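Local coordinates for protein post-proline cleaving enzyme (Rickettsia typhi, PDB 4HVT) that probably cleaves peptides on the carboxyl side of proline, as a serine-type endopeptidase of the prolyl oligopeptidase family, at residues L183-Y189 with F200-L204; K91-G95 with D119-K123. All blocks are in the same frame, centred on the assembly; numbering follows the deposited sequence.

Interaction 1 (L183-Y189 with F200-L204); sequences LEGKFTY and FNLVL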
loop_
_atom_site.group_PDB
_atom_site.type_symbol
_atom_site.label_atom_id
_atom_site.label_comp_id
_atom_site.label_asym_id
_atom_site.label_seq_id
_atom_site.Cartn_x
_atom_site.Cartn_y
_atom_site.Cartn_z
ATOM N N LEU A 183 5.930 14.236 -20.281
ATOM C CA LEU A 183 4.916 14.696 -19.387
ATOM C C LEU A 183 4.716 13.643 -18.283
ATOM O O LEU A 183 4.693 12.448 -18.574
ATOM C CB LEU A 183 3.648 14.924 -20.152
ATOM C CG LEU A 183 3.760 15.962 -21.284
ATOM C CD1 LEU A 183 2.510 15.851 -22.132
ATOM C CD2 LEU A 183 3.934 17.347 -20.744
ATOM N N GLU A 184 4.666 14.090 -17.039
ATOM C CA GLU A 184 4.479 13.209 -15.887
ATOM C C GLU A 184 3.238 13.596 -15.140
ATOM O O GLU A 184 2.835 14.759 -15.172
ATOM C CB GLU A 184 5.670 13.311 -14.958
ATOM C CG GLU A 184 6.985 12.847 -15.571
ATOM C CD GLU A 184 8.184 13.207 -14.699
ATOM O OE1 GLU A 184 8.255 12.751 -13.554
ATOM O OE2 GLU A 184 9.014 14.049 -15.113
ATOM N N GLY A 185 2.626 12.648 -14.464
ATOM C CA GLY A 185 1.446 12.937 -13.663
ATOM C C GLY A 185 1.346 11.941 -12.527
ATOM O O GLY A 185 1.728 10.789 -12.712
ATOM N N LYS A 186 0.850 12.396 -11.360
ATOM C CA LYS A 186 0.764 11.487 -10.208
ATOM C C LYS A 186 -0.219 10.354 -10.486
ATOM O O LYS A 186 -1.417 10.551 -10.683
ATOM C CB LYS A 186 0.381 12.194 -8.916
ATOM C CG LYS A 186 1.440 13.126 -8.394
ATOM C CD LYS A 186 1.190 13.503 -6.939
ATOM C CE LYS A 186 -0.112 14.241 -6.751
ATOM N NZ LYS A 186 -0.324 14.499 -5.293
ATOM N N PHE A 187 0.310 9.149 -10.475
ATOM C CA PHE A 187 -0.430 7.915 -10.773
ATOM C C PHE A 187 -1.195 8.006 -12.110
ATOM O O PHE A 187 -2.291 7.495 -12.270
ATOM C CB PHE A 187 -1.306 7.504 -9.599
ATOM C CG PHE A 187 -0.520 7.277 -8.333
ATOM C CD1 PHE A 187 0.416 6.249 -8.259
ATOM C CD2 PHE A 187 -0.631 8.143 -7.278
ATOM C CE1 PHE A 187 1.160 6.030 -7.109
ATOM C CE2 PHE A 187 0.120 7.948 -6.145
ATOM C CZ PHE A 187 1.014 6.918 -6.067
ATOM N N THR A 188 -0.521 8.589 -13.076
ATOM C CA THR A 188 -0.937 8.471 -14.495
ATOM C C THR A 188 -0.663 7.059 -14.908
ATOM O O THR A 188 0.490 6.617 -14.887
ATOM C CB THR A 188 -0.160 9.419 -15.394
ATOM O OG1 THR A 188 -0.577 10.777 -15.127
ATOM C CG2 THR A 188 -0.476 9.083 -16.849
ATOM N N TYR A 189 -1.730 6.335 -15.220
ATOM C CA TYR A 189 -1.667 4.987 -15.740
ATOM C C TYR A 189 -2.545 4.856 -16.986
ATOM O O TYR A 189 -3.680 5.413 -17.028
ATOM C CB TYR A 189 -2.213 3.974 -14.723
ATOM C CG TYR A 189 -1.389 3.709 -13.512
ATOM C CD1 TYR A 189 -0.236 2.939 -13.570
ATOM C CD2 TYR A 189 -1.825 4.144 -12.281
ATOM C CE1 TYR A 189 0.498 2.663 -12.389
ATOM C CE2 TYR A 189 -1.116 3.884 -11.122
ATOM C CZ TYR A 189 0.026 3.148 -11.178
ATOM O OH TYR A 189 0.688 2.940 -9.989
ATOM N N PHE A 200 -6.048 7.563 -20.828
ATOM C CA PHE A 200 -5.236 7.777 -19.631
ATOM C C PHE A 200 -5.510 9.123 -18.979
ATOM O O PHE A 200 -6.018 10.034 -19.635
ATOM C CB PHE A 200 -3.744 7.537 -19.886
ATOM C CG PHE A 200 -3.039 8.475 -20.815
ATOM C CD1 PHE A 200 -3.427 8.683 -22.150
ATOM C CD2 PHE A 200 -1.838 9.074 -20.400
ATOM C CE1 PHE A 200 -2.716 9.541 -23.013
ATOM C CE2 PHE A 200 -1.084 9.852 -21.276
ATOM C CZ PHE A 200 -1.534 10.136 -22.554
ATOM N N ASN A 201 -5.111 9.213 -17.698
ATOM C CA ASN A 201 -5.236 10.414 -16.881
ATOM C C ASN A 201 -3.969 11.253 -17.058
ATOM O O ASN A 201 -3.097 11.296 -16.188
ATOM C CB ASN A 201 -5.586 10.070 -15.424
ATOM C CG ASN A 201 -4.624 9.100 -14.761
ATOM O OD1 ASN A 201 -4.137 8.156 -15.393
ATOM N ND2 ASN A 201 -4.342 9.353 -13.489
ATOM N N LEU A 202 -3.916 11.910 -18.227
ATOM C CA LEU A 202 -2.837 12.729 -18.742
ATOM C C LEU A 202 -2.879 14.174 -18.226
ATOM O O LEU A 202 -3.902 14.858 -18.337
ATOM C CB LEU A 202 -2.897 12.777 -20.291
ATOM C CG LEU A 202 -1.986 13.774 -21.000
ATOM C CD1 LEU A 202 -0.530 13.528 -20.798
ATOM C CD2 LEU A 202 -2.266 13.746 -22.493
ATOM N N VAL A 203 -1.745 14.679 -17.746
ATOM C CA VAL A 203 -1.604 16.110 -17.441
ATOM C C VAL A 203 -0.939 16.752 -18.634
ATOM O O VAL A 203 0.290 16.755 -18.762
ATOM C CB VAL A 203 -0.787 16.338 -16.161
ATOM C CG1 VAL A 203 -0.698 17.822 -15.817
ATOM C CG2 VAL A 203 -1.435 15.594 -15.004
ATOM N N LEU A 204 -1.757 17.191 -19.582
ATOM C CA LEU A 204 -1.197 17.762 -20.820
ATOM C C LEU A 204 -0.790 19.206 -20.549
ATOM O O LEU A 204 0.301 19.670 -20.968
ATOM C CB LEU A 204 -2.214 17.684 -21.950
ATOM C CG LEU A 204 -1.777 18.220 -23.315
ATOM C CD1 LEU A 204 -0.499 17.560 -23.765
ATOM C CD2 LEU A 204 -2.882 18.036 -24.333
HETATM O O HOH W 1 2.621 16.829 -17.186
HETATM O O HOH W 2 0.375 12.708 -17.114
#

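Interaction 2 (K91-G95 with D119-K123); sequences KNPQG and DKLSK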
loop_
_atom_site.group_PDB
_atom_site.type_symbol
_atom_site.label_atom_id
_atom_site.label_comp_id
_atom_site.label_asym_id
_atom_site.label_seq_id
_atom_site.Cartn_x
_atom_site.Cartn_y
_atom_site.Cartn_z
ATOM N N LYS A 91 23.355 -6.682 -7.526
ATOM C CA LYS A 91 23.816 -6.414 -8.897
ATOM C C LYS A 91 22.801 -5.558 -9.646
ATOM O O LYS A 91 23.175 -4.755 -10.483
ATOM C CB LYS A 91 24.003 -7.708 -9.704
ATOM N N ASN A 92 21.512 -5.755 -9.347
ATOM C CA ASN A 92 20.399 -5.079 -10.057
ATOM C C ASN A 92 19.468 -4.481 -9.024
ATOM O O ASN A 92 18.358 -4.986 -8.765
ATOM C CB ASN A 92 19.620 -6.043 -10.980
ATOM C CG ASN A 92 20.343 -6.290 -12.276
ATOM O OD1 ASN A 92 20.368 -5.428 -13.167
ATOM N ND2 ASN A 92 20.958 -7.444 -12.384
ATOM N N PRO A 93 19.935 -3.406 -8.387
ATOM C CA PRO A 93 19.068 -2.814 -7.384
ATOM C C PRO A 93 17.820 -2.120 -7.895
ATOM O O PRO A 93 16.837 -2.061 -7.164
ATOM C CB PRO A 93 19.991 -1.815 -6.670
ATOM C CG PRO A 93 21.008 -1.439 -7.699
ATOM C CD PRO A 93 21.257 -2.741 -8.438
ATOM N N GLN A 94 17.845 -1.602 -9.122
ATOM C CA GLN A 94 16.646 -1.031 -9.730
ATOM C C GLN A 94 15.734 -2.147 -10.215
ATOM O O GLN A 94 14.534 -2.060 -10.095
ATOM C CB GLN A 94 17.042 -0.076 -10.850
ATOM C CG GLN A 94 15.959 0.939 -11.109
ATOM C CD GLN A 94 15.740 1.842 -9.903
ATOM O OE1 GLN A 94 16.647 2.537 -9.476
ATOM N NE2 GLN A 94 14.574 1.707 -9.280
ATOM N N GLY A 95 16.349 -3.229 -10.724
ATOM C CA GLY A 95 15.630 -4.486 -10.955
ATOM C C GLY A 95 15.466 -4.966 -12.390
ATOM O O GLY A 95 15.674 -4.216 -13.357
ATOM N N ASP A 119 18.218 -1.249 -14.315
ATOM C CA ASP A 119 19.539 -0.681 -13.988
ATOM C C ASP A 119 20.219 -0.151 -15.254
ATOM O O ASP A 119 20.794 0.928 -15.238
ATOM C CB ASP A 119 20.380 -1.726 -13.295
ATOM C CG ASP A 119 19.757 -2.149 -11.995
ATOM O OD1 ASP A 119 20.001 -1.479 -10.974
ATOM O OD2 ASP A 119 19.025 -3.158 -11.992
ATOM N N LYS A 120 20.138 -0.912 -16.341
ATOM C CA LYS A 120 20.658 -0.466 -17.633
ATOM C C LYS A 120 19.939 0.766 -18.148
ATOM O O LYS A 120 20.574 1.704 -18.662
ATOM C CB LYS A 120 20.525 -1.564 -18.674
ATOM C CG LYS A 120 21.677 -2.525 -18.718
ATOM C CD LYS A 120 21.464 -3.581 -19.794
ATOM C CE LYS A 120 22.476 -4.701 -19.637
ATOM N NZ LYS A 120 21.892 -6.016 -20.023
ATOM N N LEU A 121 18.616 0.770 -18.017
ATOM C CA LEU A 121 17.820 1.914 -18.421
ATOM C C LEU A 121 18.229 3.161 -17.666
ATOM O O LEU A 121 18.307 4.248 -18.242
ATOM C CB LEU A 121 16.332 1.646 -18.166
ATOM C CG LEU A 121 15.504 1.018 -19.263
ATOM C CD1 LEU A 121 14.051 1.057 -18.790
ATOM C CD2 LEU A 121 15.701 1.734 -20.615
ATOM N N SER A 122 18.449 3.008 -16.367
ATOM C CA SER A 122 18.803 4.113 -15.494
ATOM C C SER A 122 20.163 4.691 -15.876
ATOM O O SER A 122 20.323 5.929 -15.994
ATOM C CB SER A 122 18.821 3.686 -14.040
ATOM O OG SER A 122 17.531 3.257 -13.569
ATOM N N LYS A 123 21.121 3.795 -16.097
ATOM C CA LYS A 123 22.476 4.173 -16.541
ATOM C C LYS A 123 22.391 5.002 -17.821
ATOM O O LYS A 123 23.004 6.066 -17.909
ATOM C CB LYS A 123 23.330 2.923 -16.762
#

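Interaction 1 (L183-Y189 with F200-L204)
Asn201 reaches across to 183-189 with its whole carboxamide, bonding the C=O and N-H on the two sides of Thr188, Phe187 O and Tyr189 N. Its ND2 donates to Phe187 O at 3.0 Å in a nearly straight bond (171°); the acceptor lies in the plane of the amide, although ND2 itself sits above the plane of the Phe187 carbonyl. On the other branch, OD1 takes the backbone N of Tyr189 at 3.0 Å, this time in its carbonyl plane and on a lone pair. With both ends tied, the amide is fixed in its rotation, and the bonds, one donated and one accepted, are consistent with the amide as modelled. Chi1 of 55° brings the amide round to the turn. The backbone of Asn201 adds a third bond, its O receiving Thr188 OG1 at 2.8 Å.

These bonds grip the far end of a type II beta turn, Gly185 to Thr188, which begins on strand 185-186 and runs on to strand 190-192; its own Thr188 N to Gly185 O bond closes it. The two strands belong to different antiparallel sheets of the N-terminal beta-propeller, so the contact sits where one sheet passes to the next.

Water extends the polar seam: one molecule donates to both Glu184 O and Val203 O, and a second links Thr188 OG1 to Val203 N.

Apolar contacts flank it. Thr188 CG2 meets the edge of the Phe200 ring at CD2, 3.8 Å away, and Leu183 CD1 lies 3.8 Å from Leu204 CD1 and 4.1 Å from Leu202 CD1.

Interaction 2 (K91-G95 with D119-K123)
The carboxylate of Asp119 meets two successive backbone N-H groups of 91-95, one with each oxygen. OD1 accepts from Gln94 N at 2.8 Å (N-H...O 165°), approached on its syn side but somewhat out of the carboxylate plane. OD2 accepts from Gly95 N at 3.0 Å, and here the N-H comes from above the plane, 39° out of it. The carboxylate is thus held at both oxygens, and its negative charge is probably eased by the paired peptide dipoles. A chi1 of -62° sets CG of Asp119 beside its own backbone N, which carries the acid off the helix flank to the loop.

The loop joins strands 82-87 and 96-101 of a four-stranded antiparallel sheet in the beta-propeller, and the helix, 118-125, follows that sheet's outermost strand 113-117. Asp119 therefore ties a strand connection to the short helix that leaves the same sheet. Gly95 has a positive phi, in a conformation that calls for glycine, and it turns the chain towards strand 96-101.

Around the acid the packing is close. Pro93 lays its CD 3.1 Å from Asp119 OD1, and the CB of Gln94 is 3.3 Å from that same oxygen. Asn92 comes in at Asp119 OD2, its CB 3.1 Å away.

Farther along the helix, Gln94 CG lies 3.7 Å from Ser122 OG, which bonds to Phe118 O. The Gln94 chain bends at chi2 and leads away from the helix, and its NE2 bonds to Ser686 O.

In the fold
Both contacts belong to the N-terminal beta-propeller and follow one another along the chain, about 24 Å apart, centre to centre, with no touch between them. Neither is fully core or fully surface. Interaction 1 has six of its twelve touching residues buried and bridges two successive sheets; interaction 2 has two of six buried, is smaller, at 220 Å² against 412 Å², and stays with a single sheet and its trailing helix. The chemistry differs: a neutral carboxamide, waters and leucines in 183-189 with 200-204, a charged carboxylate on peptide N-H groups in 91-95 with 119-123. Each looks towards the rest of the enzyme, through Phe187 near a probable Ser-His-Asp triad and Gln94 at Ser686.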